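Local coordinates for protein glucuronan lyase A (Trichoderma reesei, PDB 2ZZJ) that probably cleaves beta-1,4-glucuronan at sites within the chain, acting as a polysaccharide lyase, and carries a bound calcium ion, at residues M40-T45 with Y52-D57; N116-S121 with L143-A148. All coordinates share one frame; numbering follows the deposited sequence.

Interaction 1: M40-T45 with Y52-D57; sequences MTQTYT and YHSEVD
Ser54 and Gln42 carry the polar centre of this contact, and the long side chain of Tyr52 carries one end. The hydroxyl of Ser54 donates to the backbone of Thr41, with OG 2.7 Å from the carbonyl O. That reach follows from chi1 of -74°, which sets Ser54 OG opposite its own carbonyl carbon. The same buried OG also accepts a weak bond from Gln42, whose NE2 lies 2.9 Å away from it; the stronger partner of NE2 is the backbone O of Glu19. Further along, the N-H of Thr45 points almost straight (165°) at the hydroxyl of Tyr52, N to OH 3.2 Å. All three bonds involve a side chain. Strand 37-43 belongs to one sheet of the beta-jelly roll and strand 53-63 to the other, and the chain passes between them through residues 44-52. Here the short strand segments run nearly antiparallel, at 155° between their directions, with axes 6.9 Å apart at their closest.

Aromatic contacts hold the loop end. Gln42 OE1 meets the edge of the Tyr52 ring in its plane, 3.3 Å from CD1, with the amide nearly perpendicular to the ring. Thr43 O lies at that edge too, 3.3 Å from Tyr52 CE1. The rings of Tyr44 and Tyr52 are close to parallel but slid apart, centroids 5.9 Å from each other, and Trp204 meets both edge-to-face.

At the other end Met40, bent at chi2, lays CG against Ser54 O and makes an apolar contact, CE within 4.0 Å of Val56 CG2, crossing that valine at about a right angle.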
loop_
_atom_site.group_PDB
_atom_site.type_symbol
_atom_site.label_atom_id
_atom_site.label_comp_id
_atom_site.label_asym_id
_atom_site.label_seq_id
_atom_site.Cartn_x
_atom_site.Cartn_y
_atom_site.Cartn_z
ATOM N N MET A 40 -6.549 11.447 2.489
ATOM C CA MET A 40 -6.761 10.507 3.586
ATOM C C MET A 40 -6.175 11.131 4.846
ATOM O O MET A 40 -5.045 11.638 4.815
ATOM C CB MET A 40 -6.041 9.170 3.342
ATOM C CG MET A 40 -6.759 8.198 2.387
ATOM S SD MET A 40 -7.072 8.927 0.799
ATOM C CE MET A 40 -7.297 7.419 -0.153
ATOM N N THR A 41 -6.932 11.109 5.937
ATOM C CA THR A 41 -6.398 11.581 7.241
ATOM C C THR A 41 -6.633 10.558 8.339
ATOM O O THR A 41 -7.592 9.737 8.272
ATOM C CB THR A 41 -6.953 12.977 7.660
ATOM O OG1 THR A 41 -8.250 12.836 8.266
ATOM C CG2 THR A 41 -7.019 13.911 6.467
ATOM N N GLN A 42 -5.748 10.573 9.331
ATOM C CA GLN A 42 -5.947 9.784 10.545
ATOM C C GLN A 42 -5.557 10.610 11.770
ATOM O O GLN A 42 -4.693 11.489 11.686
ATOM C CB GLN A 42 -5.150 8.477 10.526
ATOM C CG GLN A 42 -5.919 7.293 9.894
ATOM C CD GLN A 42 -7.111 6.899 10.789
ATOM O OE1 GLN A 42 -7.127 7.235 11.984
ATOM N NE2 GLN A 42 -8.105 6.205 10.219
ATOM N N THR A 43 -6.209 10.344 12.897
ATOM C CA THR A 43 -6.011 11.155 14.104
ATOM C C THR A 43 -5.782 10.224 15.269
ATOM O O THR A 43 -6.600 9.324 15.533
ATOM C CB THR A 43 -7.245 12.065 14.403
ATOM O OG1 THR A 43 -7.473 12.965 13.315
ATOM C CG2 THR A 43 -7.034 12.889 15.698
ATOM N N TYR A 44 -4.665 10.406 15.957
ATOM C CA TYR A 44 -4.333 9.545 17.085
ATOM C C TYR A 44 -5.292 9.912 18.224
ATOM O O TYR A 44 -5.573 11.093 18.416
ATOM C CB TYR A 44 -2.877 9.765 17.545
ATOM C CG TYR A 44 -2.454 8.793 18.636
ATOM C CD1 TYR A 44 -2.323 7.427 18.375
ATOM C CD2 TYR A 44 -2.214 9.241 19.950
ATOM C CE1 TYR A 44 -1.954 6.527 19.386
ATOM C CE2 TYR A 44 -1.850 8.349 20.965
ATOM C CZ TYR A 44 -1.730 7.009 20.691
ATOM O OH TYR A 44 -1.364 6.124 21.690
ATOM N N THR A 45 -5.787 8.902 18.944
ATOM C CA THR A 45 -6.756 9.117 20.056
ATOM C C THR A 45 -6.313 8.230 21.225
ATOM O O THR A 45 -6.529 7.014 21.221
ATOM C CB THR A 45 -8.227 8.782 19.653
ATOM O OG1 THR A 45 -8.294 7.415 19.237
ATOM C CG2 THR A 45 -8.731 9.665 18.514
ATOM N N TYR A 52 -6.158 2.063 12.685
ATOM C CA TYR A 52 -6.231 3.409 12.160
ATOM C C TYR A 52 -6.062 3.374 10.636
ATOM O O TYR A 52 -5.088 3.910 10.096
ATOM C CB TYR A 52 -5.096 4.229 12.767
ATOM C CG TYR A 52 -5.228 4.610 14.244
ATOM C CD1 TYR A 52 -5.905 5.764 14.629
ATOM C CD2 TYR A 52 -4.585 3.848 15.246
ATOM C CE1 TYR A 52 -5.988 6.145 16.005
ATOM C CE2 TYR A 52 -4.658 4.226 16.610
ATOM C CZ TYR A 52 -5.357 5.364 16.963
ATOM O OH TYR A 52 -5.407 5.744 18.302
ATOM N N HIS A 53 -7.013 2.740 9.953
ATOM C CA HIS A 53 -7.006 2.657 8.480
ATOM C C HIS A 53 -7.860 3.758 7.889
ATOM O O HIS A 53 -9.043 3.897 8.232
ATOM C CB HIS A 53 -7.670 1.367 8.001
ATOM C CG HIS A 53 -6.964 0.112 8.368
ATOM N ND1 HIS A 53 -7.211 -0.561 9.548
ATOM C CD2 HIS A 53 -6.101 -0.659 7.667
ATOM C CE1 HIS A 53 -6.511 -1.675 9.567
ATOM N NE2 HIS A 53 -5.831 -1.762 8.438
ATOM N N SER A 54 -7.296 4.525 6.964
ATOM C CA SER A 54 -8.112 5.388 6.086
ATOM C C SER A 54 -7.733 4.996 4.649
ATOM O O SER A 54 -6.712 5.448 4.138
ATOM C CB SER A 54 -7.842 6.866 6.334
ATOM O OG SER A 54 -8.411 7.318 7.545
ATOM N N GLU A 55 -8.527 4.130 4.017
ATOM C CA GLU A 55 -8.120 3.455 2.774
ATOM C C GLU A 55 -9.289 3.364 1.781
ATOM O O GLU A 55 -10.472 3.476 2.178
ATOM C CB GLU A 55 -7.641 2.009 3.062
ATOM C CG GLU A 55 -6.279 1.892 3.793
ATOM C CD GLU A 55 -5.955 0.470 4.219
ATOM O OE1 GLU A 55 -6.898 -0.280 4.613
ATOM O OE2 GLU A 55 -4.763 0.087 4.152
ATOM N N VAL A 56 -8.943 3.194 0.506
ATOM C CA VAL A 56 -9.919 2.817 -0.506
ATOM C C VAL A 56 -9.470 1.504 -1.103
ATOM O O VAL A 56 -8.264 1.259 -1.239
ATOM C CB VAL A 56 -10.094 3.881 -1.577
ATOM C CG1 VAL A 56 -10.764 5.120 -0.950
ATOM C CG2 VAL A 56 -8.690 4.264 -2.222
ATOM N N ASP A 57 -10.438 0.620 -1.408
ATOM C CA ASP A 57 -10.108 -0.769 -1.761
ATOM C C ASP A 57 -10.461 -1.024 -3.212
ATOM O O ASP A 57 -11.560 -0.643 -3.673
ATOM C CB ASP A 57 -10.908 -1.813 -0.954
ATOM C CG ASP A 57 -10.638 -1.783 0.545
ATOM O OD1 ASP A 57 -9.778 -0.997 0.995
ATOM O OD2 ASP A 57 -11.367 -2.537 1.278
#

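Interaction 2: N116-S121 with L143-A148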
loop_
_atom_site.group_PDB
_atom_site.type_symbol
_atom_site.label_atom_id
_atom_site.label_comp_id
_atom_site.label_asym_id
_atom_site.label_seq_id
_atom_site.Cartn_x
_atom_site.Cartn_y
_atom_site.Cartn_z
ATOM N N ASN A 116 10.720 6.737 9.059
ATOM C CA ASN A 116 11.575 7.940 8.972
ATOM C C ASN A 116 11.265 8.640 7.649
ATOM O O ASN A 116 10.083 8.806 7.327
ATOM C CB ASN A 116 13.060 7.548 9.099
ATOM C CG ASN A 116 13.391 6.993 10.502
ATOM O OD1 ASN A 116 13.204 7.695 11.493
ATOM N ND2 ASN A 116 13.887 5.752 10.577
ATOM N N ASN A 117 12.278 8.997 6.852
ATOM C CA ASN A 117 11.980 9.634 5.553
ATOM C C ASN A 117 12.183 8.687 4.374
ATOM O O ASN A 117 12.471 9.106 3.256
ATOM C CB ASN A 117 12.784 10.930 5.354
ATOM C CG ASN A 117 14.257 10.678 5.197
ATOM O OD1 ASN A 117 14.756 9.603 5.525
ATOM N ND2 ASN A 117 14.974 11.681 4.686
ATOM N N GLN A 118 12.009 7.404 4.627
ATOM C CA GLN A 118 12.347 6.404 3.632
ATOM C C GLN A 118 11.125 5.578 3.245
ATOM O O GLN A 118 10.339 5.213 4.119
ATOM C CB GLN A 118 13.417 5.491 4.217
ATOM C CG GLN A 118 14.751 6.217 4.487
ATOM C CD GLN A 118 15.431 6.593 3.177
ATOM O OE1 GLN A 118 15.845 7.739 2.978
ATOM N NE2 GLN A 118 15.462 5.657 2.255
ATOM N N LEU A 119 10.987 5.297 1.945
ATOM C CA LEU A 119 10.016 4.308 1.447
ATOM C C LEU A 119 10.516 2.897 1.697
ATOM O O LEU A 119 11.626 2.543 1.261
ATOM C CB LEU A 119 9.823 4.448 -0.048
ATOM C CG LEU A 119 8.586 3.811 -0.697
ATOM C CD1 LEU A 119 7.359 4.607 -0.325
ATOM C CD2 LEU A 119 8.745 3.744 -2.214
ATOM N N TYR A 120 9.691 2.099 2.362
ATOM C CA TYR A 120 9.949 0.682 2.572
ATOM C C TYR A 120 8.926 -0.176 1.825
ATOM O O TYR A 120 7.773 0.235 1.661
ATOM C CB TYR A 120 9.736 0.368 4.049
ATOM C CG TYR A 120 10.915 0.628 4.956
ATOM C CD1 TYR A 120 11.360 -0.375 5.822
ATOM C CD2 TYR A 120 11.558 1.872 4.969
ATOM C CE1 TYR A 120 12.439 -0.164 6.677
ATOM C CE2 TYR A 120 12.651 2.097 5.841
ATOM C CZ TYR A 120 13.069 1.065 6.682
ATOM O OH TYR A 120 14.144 1.277 7.548
ATOM N N SER A 121 9.299 -1.397 1.441
ATOM C CA SER A 121 8.280 -2.349 1.003
ATOM C C SER A 121 8.672 -3.729 1.456
ATOM O O SER A 121 9.693 -3.885 2.140
ATOM C CB SER A 121 8.017 -2.299 -0.514
ATOM O OG SER A 121 6.829 -3.038 -0.831
ATOM N N LEU A 143 14.092 2.267 0.021
ATOM C CA LEU A 143 13.978 2.250 -1.439
ATOM C C LEU A 143 14.197 3.611 -2.044
ATOM O O LEU A 143 14.735 3.737 -3.163
ATOM C CB LEU A 143 12.623 1.698 -1.874
ATOM C CG LEU A 143 12.269 0.304 -1.369
ATOM C CD1 LEU A 143 10.811 -0.029 -1.642
ATOM C CD2 LEU A 143 13.191 -0.701 -2.058
ATOM N N ALA A 144 13.746 4.636 -1.330
ATOM C CA ALA A 144 13.868 6.007 -1.773
ATOM C C ALA A 144 13.632 6.930 -0.620
ATOM O O ALA A 144 12.786 6.661 0.249
ATOM C CB ALA A 144 12.857 6.339 -2.868
ATOM N N THR A 145 14.364 8.038 -0.633
ATOM C CA THR A 145 14.096 9.167 0.246
ATOM C C THR A 145 12.826 9.882 -0.213
ATOM O O THR A 145 12.649 10.224 -1.404
ATOM C CB THR A 145 15.298 10.164 0.240
ATOM O OG1 THR A 145 16.467 9.442 0.628
ATOM C CG2 THR A 145 15.065 11.249 1.228
ATOM N N VAL A 146 11.935 10.106 0.737
ATOM C CA VAL A 146 10.656 10.696 0.436
ATOM C C VAL A 146 10.588 12.111 0.995
ATOM O O VAL A 146 10.675 12.302 2.229
ATOM C CB VAL A 146 9.483 9.833 1.035
ATOM C CG1 VAL A 146 8.178 10.436 0.669
ATOM C CG2 VAL A 146 9.560 8.378 0.551
ATOM N N SER A 147 10.441 13.078 0.107
ATOM C CA SER A 147 10.228 14.466 0.484
ATOM C C SER A 147 8.770 14.762 0.811
ATOM O O SER A 147 7.851 14.256 0.164
ATOM C CB SER A 147 10.712 15.399 -0.624
ATOM O OG SER A 147 9.901 15.246 -1.785
ATOM N N ALA A 148 8.556 15.579 1.825
ATOM C CA ALA A 148 7.209 16.010 2.173
ATOM C C ALA A 148 6.693 17.103 1.240
ATOM O O ALA A 148 7.485 17.854 0.642
ATOM C CB ALA A 148 7.178 16.505 3.649
#
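Leu143 and Leu119 bury the most surface here, with Val146 next, and all three sit where strands 118-126 and 135-145 of an antiparallel beta hairpin in the jelly roll draw together at its open end. Leu143 binds through its backbone first: Leu143 N donates to Leu119 O at 2.8 Å, bent to 150° at the hydrogen. Its side chain then folds back along the neighbouring strand, where Leu143 CD1 lies 3.8 Å from Ser121 CB. The chain turns a corner at this leucine.

Leu119 is gripped at both of its backbone polar atoms. Besides the bond to its carbonyl, Leu119 N lies 2.8 Å from Ala144 O, with the N-H running nearly straight (173°) to it. Leu119 CB lies against Leu143 CB at 4.3 Å, and the side chain continues inward to Phe172 of strand 166-172, which also touches Ala144; Ile170 of that strand meets Leu143. One step along, between the Leu119 N and Val146 N bonds, Gln118 and Thr145 form a non-hydrogen-bonded pair, with Gln118 CA 3.4 Å from Ala144 O. The Gln118 side chain, bent at chi2, curls over the backbone of Ala144 toward Thr145; cut back to an alanine, the residue is likely to uncover the Ala144 peptide and take from the Thr145 hydroxyl the amide group that lies beside it.

Val146 closes the contact where the chain leaves the strand. Val146 N donates to Asn117 O at 2.8 Å. With CG1 opposite the backbone N (chi1 -178°), the other methyl falls beside that N, and Val146 CG2 rests 4.0 Å from Leu119 CB.

In the fold
Along the chain the two contacts come in series, interaction 1 closing before interaction 2 opens. Their centres are about 19 Å apart and their nearest atoms about 13 Å, so they do not touch. Both nevertheless reach the same sheet, through strand 53-63 in one case and through strands 118-126 and 135-145 in the other. Interaction 1 ties that sheet to its opposite number, whereas interaction 2 joins neighbours within it. Interaction 1 is also the nearer to the metal site: the side chain of Met40 lies about 12 Å from the calcium ion and about 9 Å from that of its ligand Asp222, carried by strand 216-227, which pairs with strand 37-43. Interaction 2 lies away from that site.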